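Local coordinates for major capsid protein (PDB 5J7O) that probably builds the outer capsid shell of Faustovirus as trimers of a double jelly-roll subunit, at residues B[77-82]-B[88-93]; B[189-192]-B[197-200]; B[294-299]-B[393-398]; B[301-304]-B[309-312]; B[417-422]-B[443-448]. One frame throughout, in Å; residues are numbered along the deposited sequence.

Interaction 1. Residues B[77-82]-B[88-93]; sequences RPNTGN and TIQFSI
A single water knits Asn79 to Ser92: it donates to Asn79 OD1 and to the carbonyl O of Arg77, and accepts from the backbone N of Ser92 at 2.6 Å. Here a loop of the double jelly-roll folds back along strand 88-92, an edge strand, within this chain, of a four-stranded antiparallel sheet; its backbone pairs on the other flank with strand 320-326. Direct backbone contact centres on the bond from Asn79 N to Gln90 O, 2.8 Å long, with the donor almost in line with the carbonyl. The amide of Asn79 then reaches along the strand, and ND2 gives a hydrogen to Ser92 OG at 3.1 Å, the hydroxyl lying somewhat tilted from the amide plane. A weak second bond runs from ND2 to Gln90 OE1. With the water on OD1 and two acceptors on ND2, the amide has its rotation fixed. Thr80 holds OG1 between its backbone N and carbonyl carbon (chi1 45°), which turns the oxygen to the N-H of Gln90 for a weak bond of 3.5 Å. Beneath this polar layer Pro78 packs on the buried side chains of the strand. Its CB lies over one face of the Phe91 ring, toward the rim, as a CH-pi contact of 4.3 Å to the ring centroid. The same CB touches Ile89 CG2 at 3.5 Å, while the proline CD meets Phe91 CE2.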
# COMPACT_ATOMS: atom_id res chain seq x y z
N ARG B 77 -15.62 34.39 4.37
CA ARG B 77 -14.31 35.00 4.50
C ARG B 77 -14.06 35.43 5.94
O ARG B 77 -15.00 35.59 6.73
CB ARG B 77 -14.19 36.21 3.57
CG ARG B 77 -14.30 35.86 2.10
CD ARG B 77 -13.75 36.97 1.22
NE ARG B 77 -13.78 36.59 -0.19
CZ ARG B 77 -12.86 35.82 -0.77
NH1 ARG B 77 -11.85 35.34 -0.07
NH2 ARG B 77 -12.96 35.53 -2.06
N PRO B 78 -12.80 35.60 6.33
CA PRO B 78 -12.50 36.01 7.71
C PRO B 78 -12.88 37.46 7.96
O PRO B 78 -12.96 38.29 7.05
CB PRO B 78 -10.99 35.81 7.83
CG PRO B 78 -10.49 35.93 6.43
CD PRO B 78 -11.56 35.33 5.57
N ASN B 79 -13.12 37.76 9.24
CA ASN B 79 -13.40 39.12 9.69
C ASN B 79 -12.14 39.96 9.83
O ASN B 79 -12.24 41.15 10.15
CB ASN B 79 -14.14 39.09 11.03
CG ASN B 79 -15.22 38.03 11.08
OD1 ASN B 79 -15.99 37.87 10.13
ND2 ASN B 79 -15.29 37.31 12.19
N THR B 80 -10.96 39.38 9.61
CA THR B 80 -9.69 40.00 9.95
C THR B 80 -8.89 40.43 8.73
O THR B 80 -7.66 40.52 8.79
CB THR B 80 -8.87 39.06 10.83
OG1 THR B 80 -8.91 37.74 10.28
CG2 THR B 80 -9.43 39.03 12.24
N GLY B 81 -9.56 40.69 7.61
CA GLY B 81 -8.88 41.26 6.46
C GLY B 81 -7.97 40.28 5.75
O GLY B 81 -8.15 39.06 5.79
N ASN B 82 -6.96 40.84 5.08
CA ASN B 82 -6.06 40.03 4.27
C ASN B 82 -5.25 39.08 5.15
O ASN B 82 -4.60 39.53 6.10
CB ASN B 82 -5.12 40.93 3.45
CG ASN B 82 -4.18 40.14 2.57
OD1 ASN B 82 -4.60 39.44 1.66
ND2 ASN B 82 -2.88 40.26 2.83
N THR B 88 -3.47 35.68 13.41
CA THR B 88 -4.72 35.07 13.83
C THR B 88 -5.81 35.40 12.81
O THR B 88 -6.02 36.57 12.49
CB THR B 88 -5.13 35.55 15.22
OG1 THR B 88 -4.21 35.04 16.19
CG2 THR B 88 -6.53 35.08 15.56
N ILE B 89 -6.48 34.37 12.32
CA ILE B 89 -7.57 34.50 11.35
C ILE B 89 -8.85 34.03 12.03
O ILE B 89 -8.87 32.96 12.65
CB ILE B 89 -7.28 33.69 10.08
CG1 ILE B 89 -5.98 34.17 9.42
CG2 ILE B 89 -8.44 33.77 9.11
CD1 ILE B 89 -5.57 33.36 8.22
N GLN B 90 -9.91 34.82 11.91
CA GLN B 90 -11.17 34.51 12.57
C GLN B 90 -12.32 34.57 11.58
O GLN B 90 -12.48 35.56 10.87
CB GLN B 90 -11.44 35.47 13.73
CG GLN B 90 -12.64 35.06 14.57
CD GLN B 90 -13.07 36.13 15.55
OE1 GLN B 90 -13.47 37.22 15.15
NE2 GLN B 90 -12.99 35.82 16.84
N PHE B 91 -13.12 33.51 11.55
CA PHE B 91 -14.34 33.45 10.76
C PHE B 91 -15.55 33.51 11.68
O PHE B 91 -15.55 32.92 12.77
CB PHE B 91 -14.42 32.16 9.94
CG PHE B 91 -13.25 31.93 9.03
CD1 PHE B 91 -12.11 31.29 9.49
CD2 PHE B 91 -13.30 32.33 7.71
CE1 PHE B 91 -11.04 31.07 8.65
CE2 PHE B 91 -12.23 32.11 6.86
CZ PHE B 91 -11.10 31.48 7.34
N SER B 92 -16.58 34.23 11.25
CA SER B 92 -17.89 34.06 11.85
C SER B 92 -18.59 32.88 11.19
O SER B 92 -18.39 32.60 10.01
CB SER B 92 -18.74 35.33 11.69
OG SER B 92 -18.25 36.38 12.50
N ILE B 93 -19.40 32.18 11.98
CA ILE B 93 -20.22 31.10 11.43
C ILE B 93 -21.55 31.71 11.02
O ILE B 93 -22.39 32.00 11.89
CB ILE B 93 -20.40 29.96 12.45
CG1 ILE B 93 -19.03 29.45 12.91
CG2 ILE B 93 -21.20 28.83 11.84
CD1 ILE B 93 -19.10 28.38 13.97
O HOH W 1 -16.42 35.54 9.01

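Interaction 2. Residues B[189-192]-B[197-200]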
# COMPACT_ATOMS: atom_id res chain seq x y z
N VAL B 189 -6.48 25.93 16.51
CA VAL B 189 -7.78 26.03 15.87
C VAL B 189 -8.83 26.08 16.98
O VAL B 189 -8.90 25.16 17.81
CB VAL B 189 -8.06 24.85 14.92
CG1 VAL B 189 -9.43 24.98 14.30
CG2 VAL B 189 -6.98 24.77 13.85
N LYS B 190 -9.63 27.14 17.00
CA LYS B 190 -10.54 27.41 18.11
C LYS B 190 -11.98 27.47 17.63
O LYS B 190 -12.29 28.07 16.60
CB LYS B 190 -10.18 28.73 18.80
CG LYS B 190 -8.95 28.67 19.69
CD LYS B 190 -8.50 30.06 20.09
CE LYS B 190 -9.65 30.88 20.66
NZ LYS B 190 -9.24 32.28 20.94
N PHE B 191 -12.87 26.84 18.40
CA PHE B 191 -14.32 27.01 18.27
C PHE B 191 -14.77 27.80 19.49
O PHE B 191 -14.82 27.28 20.60
CB PHE B 191 -15.03 25.66 18.19
CG PHE B 191 -16.53 25.77 18.10
CD1 PHE B 191 -17.12 26.83 17.42
CD2 PHE B 191 -17.34 24.83 18.71
CE1 PHE B 191 -18.50 26.93 17.34
CE2 PHE B 191 -18.72 24.93 18.63
CZ PHE B 191 -19.30 25.99 17.95
N GLU B 192 -15.12 29.07 19.27
CA GLU B 192 -15.29 30.04 20.34
C GLU B 192 -16.76 30.44 20.46
O GLU B 192 -17.40 30.78 19.46
CB GLU B 192 -14.42 31.27 20.07
CG GLU B 192 -13.93 31.99 21.30
CD GLU B 192 -12.83 32.99 20.98
OE1 GLU B 192 -12.22 32.86 19.90
OE2 GLU B 192 -12.59 33.90 21.80
N PRO B 197 -13.28 29.62 24.82
CA PRO B 197 -12.95 28.50 23.94
C PRO B 197 -13.79 27.28 24.28
O PRO B 197 -13.62 26.68 25.35
CB PRO B 197 -11.46 28.26 24.22
CG PRO B 197 -10.96 29.56 24.74
CD PRO B 197 -12.10 30.15 25.52
N LEU B 198 -14.71 26.91 23.39
CA LEU B 198 -15.52 25.71 23.62
C LEU B 198 -14.72 24.45 23.32
O LEU B 198 -14.88 23.43 24.01
CB LEU B 198 -16.80 25.77 22.79
CG LEU B 198 -17.94 24.83 23.18
CD1 LEU B 198 -19.28 25.44 22.82
CD2 LEU B 198 -17.78 23.48 22.52
N ASP B 199 -13.87 24.49 22.30
CA ASP B 199 -12.97 23.39 21.99
C ASP B 199 -11.85 23.91 21.11
O ASP B 199 -12.04 24.85 20.32
CB ASP B 199 -13.70 22.23 21.30
CG ASP B 199 -12.84 20.99 21.19
OD1 ASP B 199 -11.97 20.80 22.07
OD2 ASP B 199 -13.03 20.20 20.24
N GLU B 200 -10.68 23.31 21.25
CA GLU B 200 -9.50 23.75 20.52
C GLU B 200 -8.49 22.62 20.45
O GLU B 200 -8.44 21.76 21.33
CB GLU B 200 -8.87 24.99 21.17
CG GLU B 200 -8.63 24.82 22.66
CD GLU B 200 -7.82 25.96 23.24
OE1 GLU B 200 -7.07 26.62 22.48
OE2 GLU B 200 -7.93 26.20 24.46
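A classic beta bulge interrupts the antiparallel hairpin formed by strands 186-193 and 196-202, where Leu198 and Asp199 both face Phe191. Phe191 O is the shared acceptor. Leu198 N approaches it at 2.8 Å, whereas Asp199 N adds only a weak bond, 3.4 Å long. In return Phe191 N donates to Asp199 O at 2.9 Å, and this bond is nearly straight (172°). On either side of the bulge lie non-hydrogen-bonded pairs, Lys190 with Glu200 and Glu192 with Pro197, whose side chains share one face of the sheet. There Lys190 CG runs alongside Glu200, coming 3.9 Å from OE1, but the chain bends at chi3 (51°), carrying NZ to Glu192 OE1 of its own strand in a salt bridge whose hydrogen bond is weak. Phe191 and Asp199 project from the opposite face, and Leu198 runs alongside the phenylalanine, CD2 of the ring meeting CD2 of the leucine at 4.1 Å. Asp199 OD1 accepts the backbone N-H of Tyr421, tying the hairpin to strand 415-428. Toward the far end the CA of Glu200 makes a close C-H...O contact of 3.1 Å with Val189 O. Two residues of one strand set opposite a single residue of the other, with both N-H groups turned to one carbonyl, define the classic bulge of an antiparallel hairpin.

Interaction 3. Residues B[294-299]-B[393-398]; sequences NMFVPL and ELYINN
Phe296 presents its edge to the face of Tyr395 in a T-shaped aromatic pair, with the ring centroids 5.2 Å apart and the planes inclined at 70°. The leading atom is Phe296 CE2, which stands over the tyrosine ring nearer its rim than its centre and comes within 3.7 Å of Tyr395 CZ. Phe296 CZ follows behind, 4.0 Å from Tyr395 OH. Both side chains leave their strands with CG anti to the carbonyl carbon (chi1 -86° for Phe296, -72° for Tyr395), and from there the two rings converge across a backbone separation of 9.0 Å between their CA atoms. Such a gap is too wide for direct pairing, and no hydrogen bond joins the two segments. A second, smaller contact lies on the other face of the sheet: Leu299 CD1 meets Leu394 CD1 at 3.8 Å, methyl to methyl, with the two side chains crossing obliquely. All four residues are buried, and shape and dispersion carry the contact. Strand 99-109 runs between the two segments, hydrogen-bonded to strand 293-298 on one flank and to 389-401 on the other, and its His106 stacks on Phe296. Leu225 of helix 216-225 also packs on Phe296, and the ring of Tyr395 meets Tyr540 of the second subunit, so the aromatic face of this jelly-roll sheet sits at a trimer contact.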
# COMPACT_ATOMS: atom_id res chain seq x y z
N ASN B 294 -2.75 24.57 -2.95
CA ASN B 294 -4.15 24.68 -2.57
C ASN B 294 -4.49 23.55 -1.62
O ASN B 294 -4.32 22.37 -1.97
CB ASN B 294 -5.05 24.64 -3.80
CG ASN B 294 -4.99 25.92 -4.61
OD1 ASN B 294 -5.77 26.85 -4.39
ND2 ASN B 294 -4.06 25.98 -5.56
N MET B 295 -4.96 23.90 -0.43
CA MET B 295 -5.31 22.92 0.59
C MET B 295 -6.73 23.17 1.07
O MET B 295 -7.20 24.31 1.12
CB MET B 295 -4.34 22.99 1.78
CG MET B 295 -2.88 22.75 1.40
SD MET B 295 -1.74 22.90 2.78
CE MET B 295 -1.93 24.62 3.22
N PHE B 296 -7.42 22.08 1.39
CA PHE B 296 -8.72 22.12 2.07
C PHE B 296 -8.51 21.39 3.39
O PHE B 296 -8.69 20.17 3.47
CB PHE B 296 -9.82 21.48 1.22
CG PHE B 296 -10.46 22.42 0.24
CD1 PHE B 296 -9.84 22.72 -0.96
CD2 PHE B 296 -11.69 23.00 0.51
CE1 PHE B 296 -10.43 23.58 -1.87
CE2 PHE B 296 -12.28 23.86 -0.39
CZ PHE B 296 -11.65 24.15 -1.58
N VAL B 297 -8.13 22.13 4.42
CA VAL B 297 -7.80 21.55 5.72
C VAL B 297 -9.08 21.35 6.52
O VAL B 297 -9.75 22.34 6.87
CB VAL B 297 -6.80 22.43 6.49
CG1 VAL B 297 -6.42 21.77 7.81
CG2 VAL B 297 -5.57 22.69 5.64
N PRO B 298 -9.47 20.12 6.82
CA PRO B 298 -10.68 19.90 7.62
C PRO B 298 -10.46 20.30 9.07
O PRO B 298 -9.36 20.15 9.62
CB PRO B 298 -10.93 18.39 7.49
CG PRO B 298 -10.04 17.93 6.35
CD PRO B 298 -8.87 18.85 6.37
N LEU B 299 -11.52 20.80 9.69
CA LEU B 299 -11.49 21.17 11.10
C LEU B 299 -11.98 19.99 11.92
O LEU B 299 -13.15 19.60 11.83
CB LEU B 299 -12.34 22.42 11.34
CG LEU B 299 -11.92 23.65 10.52
CD1 LEU B 299 -12.62 24.90 11.03
CD2 LEU B 299 -10.41 23.83 10.53
N GLU B 393 -10.74 30.65 3.16
CA GLU B 393 -12.18 30.67 3.34
C GLU B 393 -12.61 29.44 4.12
O GLU B 393 -12.06 28.35 3.93
CB GLU B 393 -12.92 30.71 1.99
CG GLU B 393 -12.94 32.07 1.31
CD GLU B 393 -13.59 32.03 -0.06
OE1 GLU B 393 -13.11 31.27 -0.92
OE2 GLU B 393 -14.58 32.76 -0.27
N LEU B 394 -13.60 29.62 4.99
CA LEU B 394 -14.14 28.53 5.79
C LEU B 394 -15.40 27.99 5.11
O LEU B 394 -16.34 28.74 4.86
CB LEU B 394 -14.47 28.99 7.21
CG LEU B 394 -15.24 27.98 8.06
CD1 LEU B 394 -14.45 26.69 8.24
CD2 LEU B 394 -15.62 28.58 9.41
N TYR B 395 -15.40 26.69 4.83
CA TYR B 395 -16.55 26.01 4.25
C TYR B 395 -17.33 25.32 5.36
O TYR B 395 -16.75 24.55 6.13
CB TYR B 395 -16.11 25.00 3.19
CG TYR B 395 -15.60 25.60 1.90
CD1 TYR B 395 -14.53 26.48 1.90
CD2 TYR B 395 -16.18 25.28 0.68
CE1 TYR B 395 -14.06 27.04 0.72
CE2 TYR B 395 -15.72 25.82 -0.50
CZ TYR B 395 -14.65 26.70 -0.48
OH TYR B 395 -14.18 27.25 -1.65
N ILE B 396 -18.62 25.59 5.44
CA ILE B 396 -19.48 25.07 6.49
C ILE B 396 -20.66 24.35 5.86
O ILE B 396 -21.38 24.93 5.04
CB ILE B 396 -19.98 26.19 7.43
CG1 ILE B 396 -18.81 27.04 7.93
CG2 ILE B 396 -20.75 25.59 8.60
CD1 ILE B 396 -19.24 28.31 8.62
N ASN B 397 -20.86 23.09 6.24
CA ASN B 397 -22.04 22.35 5.82
C ASN B 397 -23.23 22.78 6.67
O ASN B 397 -23.14 22.81 7.90
CB ASN B 397 -21.80 20.84 5.95
CG ASN B 397 -22.88 20.02 5.27
OD1 ASN B 397 -23.71 20.56 4.53
ND2 ASN B 397 -22.88 18.72 5.53
N ASN B 398 -24.33 23.11 6.01
CA ASN B 398 -25.54 23.59 6.67
C ASN B 398 -26.68 22.61 6.43
O ASN B 398 -27.00 22.30 5.28
CB ASN B 398 -25.92 24.99 6.19
CG ASN B 398 -25.03 26.06 6.78
OD1 ASN B 398 -25.38 26.69 7.78
ND2 ASN B 398 -23.87 26.28 6.17

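Interaction 4. Residues B[301-304]-B[309-312]; sequences FWFR and AIAS
Past a short 3-10 turn at 302-304 the chain doubles back, so that Phe303 comes beside the start of strand 310-311, its CA 5.4 Å from that of Ala309, and its side chain meets Ile310. The delta methyl of Ile310 does most of the touching. Its CD1 rests 3.5 Å from Phe303 CD2, coming at the ring obliquely, while CG1 lies 3.8 Å from Phe303 CB. The same methyl reaches Trp302 CZ2 at 3.8 Å, where isoleucine and indole cross at about a right angle. Phe303 holds its CG between the backbone N and the carbonyl carbon (chi1 52°), and in that pose its edge stands over one face of the neighbouring indole. Ile310 CD1 therefore closes on two aromatic groups that already brace each other. Phe191 meets the Phe303 ring edge-to-face and also touches Ile310, so the cluster continues onto this buried residue of the adjoining hairpin. Strand 310-311 itself pairs with strand 99-109. No hydrogen bond crosses between the two segments: the contact is carbon against carbon, held by dispersion and by exclusion of water, and it closes the turn through fit rather than through directed bonds.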
# COMPACT_ATOMS: atom_id res chain seq x y z
N PHE B 301 -13.23 18.83 14.61
CA PHE B 301 -14.08 18.92 15.78
C PHE B 301 -15.09 17.77 15.79
O PHE B 301 -15.27 17.05 14.81
CB PHE B 301 -14.81 20.26 15.83
CG PHE B 301 -13.90 21.43 16.09
CD1 PHE B 301 -13.23 21.55 17.30
CD2 PHE B 301 -13.74 22.43 15.15
CE1 PHE B 301 -12.41 22.63 17.55
CE2 PHE B 301 -12.91 23.51 15.39
CZ PHE B 301 -12.25 23.61 16.60
N TRP B 302 -15.76 17.60 16.94
CA TRP B 302 -16.67 16.47 17.11
C TRP B 302 -17.90 16.60 16.21
O TRP B 302 -18.42 15.60 15.72
CB TRP B 302 -17.08 16.33 18.58
CG TRP B 302 -18.22 17.23 18.95
CD1 TRP B 302 -19.54 16.91 18.94
CD2 TRP B 302 -18.13 18.60 19.35
NE1 TRP B 302 -20.29 18.00 19.31
CE2 TRP B 302 -19.45 19.05 19.57
CE3 TRP B 302 -17.07 19.49 19.55
CZ2 TRP B 302 -19.74 20.35 19.98
CZ3 TRP B 302 -17.36 20.78 19.95
CH2 TRP B 302 -18.68 21.19 20.17
N PHE B 303 -18.35 17.83 15.96
CA PHE B 303 -19.62 18.04 15.27
C PHE B 303 -19.47 17.83 13.77
O PHE B 303 -20.31 18.29 12.99
CB PHE B 303 -20.18 19.44 15.57
CG PHE B 303 -19.22 20.56 15.32
CD1 PHE B 303 -19.04 21.06 14.04
CD2 PHE B 303 -18.51 21.12 16.36
CE1 PHE B 303 -18.15 22.10 13.81
CE2 PHE B 303 -17.63 22.16 16.14
CZ PHE B 303 -17.45 22.65 14.86
N ARG B 304 -18.40 17.15 13.36
CA ARG B 304 -18.29 16.72 11.98
C ARG B 304 -19.28 15.60 11.68
O ARG B 304 -19.78 15.49 10.55
CB ARG B 304 -16.86 16.28 11.69
CG ARG B 304 -16.66 15.46 10.42
CD ARG B 304 -15.19 15.43 10.05
NE ARG B 304 -14.66 16.79 9.94
CZ ARG B 304 -14.68 17.50 8.82
NH1 ARG B 304 -15.17 16.98 7.71
NH2 ARG B 304 -14.19 18.74 8.81
N ALA B 309 -24.75 17.33 14.53
CA ALA B 309 -24.81 18.71 14.07
C ALA B 309 -25.33 19.61 15.18
O ALA B 309 -26.16 19.22 16.00
CB ALA B 309 -25.71 18.82 12.84
N ILE B 310 -24.82 20.84 15.21
CA ILE B 310 -25.12 21.78 16.28
C ILE B 310 -26.33 22.62 15.89
O ILE B 310 -26.36 23.21 14.80
CB ILE B 310 -23.90 22.67 16.59
CG1 ILE B 310 -22.73 21.82 17.08
CG2 ILE B 310 -24.26 23.74 17.61
CD1 ILE B 310 -21.50 22.63 17.43
N ALA B 311 -27.32 22.69 16.78
CA ALA B 311 -28.50 23.50 16.53
C ALA B 311 -28.11 24.97 16.44
O ALA B 311 -27.50 25.52 17.36
CB ALA B 311 -29.53 23.28 17.63
N SER B 312 -28.48 25.61 15.32
CA SER B 312 -28.12 27.01 15.11
C SER B 312 -28.72 27.91 16.19
O SER B 312 -28.15 28.96 16.51
CB SER B 312 -28.58 27.47 13.73
OG SER B 312 -28.19 28.81 13.48

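Interaction 5. Residues B[417-422]-B[443-448]; sequences LIRVYR and PVEFIY
Arg419 reaches Glu445 through a bend at chi2 (77°), after a chi1 of -96° that lies away from the usual staggered positions, whereas Glu445 comes to meet it with an extended chain beyond CG. The result is a bidentate, side-on salt bridge that spans two non-adjacent strands, 415-428 and 444-453, of an antiparallel sheet of the double jelly-roll. Strand 607-620 runs between them and bonds to both, and the CA atoms of Arg419 and Glu445 are 9.0 Å apart. The side chains cross at about a right angle to span that gap. Arg419 uses NE and one terminal nitrogen, each for a different carboxylate oxygen. NE donates to Glu445 OE1 at 2.9 Å, and NH2 donates to OE2 at 2.5 Å, a value short enough that its exact length should be read with caution. Both oxygens lie close to the guanidinium plane, yet each is approached from above the plane of the carboxylate, because the two flat groups are turned 44° against each other. Two bonds at one edge restrict rotation of the guanidinium, and a further bond from NH1 to Tyr578 O holds it from another direction. Glu445 is buried and stands at a corner in its strand; the bonded arginine would be expected to stabilise its negative charge. Alongside the bridge, the aliphatic part of Arg419 also packs on the acid, with CG 3.4 Å from Glu445 OE1.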
# COMPACT_ATOMS: atom_id res chain seq x y z
N LEU B 417 -23.83 14.98 23.80
CA LEU B 417 -22.47 14.67 24.19
C LEU B 417 -21.49 15.25 23.17
O LEU B 417 -21.76 15.26 21.97
CB LEU B 417 -22.26 13.16 24.30
CG LEU B 417 -22.27 12.58 25.71
CD1 LEU B 417 -23.46 13.11 26.48
CD2 LEU B 417 -22.31 11.07 25.65
N ILE B 418 -20.37 15.76 23.67
CA ILE B 418 -19.31 16.28 22.82
C ILE B 418 -17.99 15.69 23.27
O ILE B 418 -17.83 15.25 24.42
CB ILE B 418 -19.25 17.83 22.83
CG1 ILE B 418 -18.55 18.33 24.10
CG2 ILE B 418 -20.64 18.43 22.73
CD1 ILE B 418 -18.37 19.83 24.13
N ARG B 419 -17.03 15.67 22.35
CA ARG B 419 -15.66 15.26 22.65
C ARG B 419 -14.74 16.44 22.40
O ARG B 419 -14.82 17.10 21.36
CB ARG B 419 -15.23 14.07 21.79
CG ARG B 419 -15.38 12.71 22.47
CD ARG B 419 -16.83 12.24 22.49
NE ARG B 419 -16.92 10.83 22.86
CZ ARG B 419 -18.02 10.09 22.71
NH1 ARG B 419 -19.12 10.62 22.19
NH2 ARG B 419 -18.01 8.81 23.07
N VAL B 420 -13.86 16.71 23.37
CA VAL B 420 -13.00 17.88 23.33
C VAL B 420 -11.55 17.45 23.52
O VAL B 420 -11.25 16.47 24.21
CB VAL B 420 -13.39 18.92 24.40
CG1 VAL B 420 -14.64 19.68 23.97
CG2 VAL B 420 -13.62 18.23 25.74
N TYR B 421 -10.64 18.19 22.88
CA TYR B 421 -9.22 17.93 23.02
C TYR B 421 -8.69 18.55 24.31
O TYR B 421 -9.12 19.64 24.71
CB TYR B 421 -8.45 18.48 21.83
CG TYR B 421 -8.84 17.87 20.50
CD1 TYR B 421 -8.25 16.69 20.06
CD2 TYR B 421 -9.78 18.48 19.69
CE1 TYR B 421 -8.60 16.12 18.85
CE2 TYR B 421 -10.14 17.92 18.47
CZ TYR B 421 -9.55 16.74 18.06
OH TYR B 421 -9.90 16.19 16.85
N ARG B 422 -7.76 17.86 24.96
CA ARG B 422 -7.12 18.34 26.18
C ARG B 422 -5.65 17.94 26.12
O ARG B 422 -5.32 16.77 26.32
CB ARG B 422 -7.81 17.79 27.42
CG ARG B 422 -8.86 18.73 27.99
CD ARG B 422 -8.20 19.99 28.52
NE ARG B 422 -9.16 21.01 28.95
CZ ARG B 422 -8.85 22.01 29.77
NH1 ARG B 422 -7.62 22.11 30.26
NH2 ARG B 422 -9.77 22.90 30.11
N PRO B 443 -14.09 13.24 32.15
CA PRO B 443 -13.88 11.83 31.81
C PRO B 443 -13.08 11.69 30.51
O PRO B 443 -13.35 12.37 29.53
CB PRO B 443 -15.30 11.28 31.66
CG PRO B 443 -16.11 12.13 32.53
CD PRO B 443 -15.52 13.51 32.42
N VAL B 444 -12.10 10.79 30.53
CA VAL B 444 -11.17 10.61 29.42
C VAL B 444 -11.48 9.28 28.75
O VAL B 444 -11.52 8.23 29.41
CB VAL B 444 -9.71 10.66 29.89
CG1 VAL B 444 -8.77 10.43 28.72
CG2 VAL B 444 -9.42 12.00 30.56
N GLU B 445 -11.69 9.32 27.43
CA GLU B 445 -11.85 8.10 26.66
C GLU B 445 -10.50 7.46 26.35
O GLU B 445 -10.31 6.26 26.58
CB GLU B 445 -12.60 8.39 25.35
CG GLU B 445 -14.08 8.64 25.51
CD GLU B 445 -14.78 8.77 24.17
OE1 GLU B 445 -14.36 9.62 23.36
OE2 GLU B 445 -15.75 8.01 23.92
N PHE B 446 -9.57 8.24 25.83
CA PHE B 446 -8.23 7.75 25.51
C PHE B 446 -7.28 8.93 25.41
O PHE B 446 -7.70 10.09 25.46
CB PHE B 446 -8.23 6.92 24.22
CG PHE B 446 -9.08 7.50 23.12
CD1 PHE B 446 -10.39 7.08 22.96
CD2 PHE B 446 -8.57 8.45 22.25
CE1 PHE B 446 -11.18 7.61 21.95
CE2 PHE B 446 -9.35 8.98 21.24
CZ PHE B 446 -10.66 8.55 21.09
N ILE B 447 -6.00 8.63 25.27
CA ILE B 447 -4.94 9.63 25.28
C ILE B 447 -3.91 9.28 24.21
O ILE B 447 -3.38 8.16 24.20
CB ILE B 447 -4.25 9.73 26.66
CG1 ILE B 447 -5.26 10.10 27.75
CG2 ILE B 447 -3.11 10.74 26.62
CD1 ILE B 447 -4.67 10.15 29.14
N TYR B 448 -3.62 10.23 23.32
CA TYR B 448 -2.50 10.09 22.41
C TYR B 448 -1.22 10.52 23.13
O TYR B 448 -1.19 11.56 23.78
CB TYR B 448 -2.70 10.94 21.16
CG TYR B 448 -4.02 10.75 20.45
CD1 TYR B 448 -5.05 11.68 20.59
CD2 TYR B 448 -4.24 9.65 19.62
CE1 TYR B 448 -6.26 11.52 19.93
CE2 TYR B 448 -5.45 9.48 18.97
CZ TYR B 448 -6.45 10.42 19.13
OH TYR B 448 -7.66 10.26 18.48

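Along the chain interaction 1 comes first, then 2, then 3 with 4 nested inside its loop, and 5 last. Interactions 1 and 2 reach the same four-stranded sheet, their centres 15 Å apart and touching through Ile93 and Phe191. Interactions 3 and 4 share the sheet built on strand 99-109, and Phe91 meets Leu394 between the two sheets. Interaction 5 lies in another sheet, 28 Å from interaction 1 between centres. Interactions 2 and 4 both touch its strand 415-428, through Asp199 to Tyr421 and Trp302 to Ile418. Hairpin 186-202 and turn 301-304 thus pack against strand 415-428, bringing the sheets of interactions 2 and 4 up to that of interaction 5.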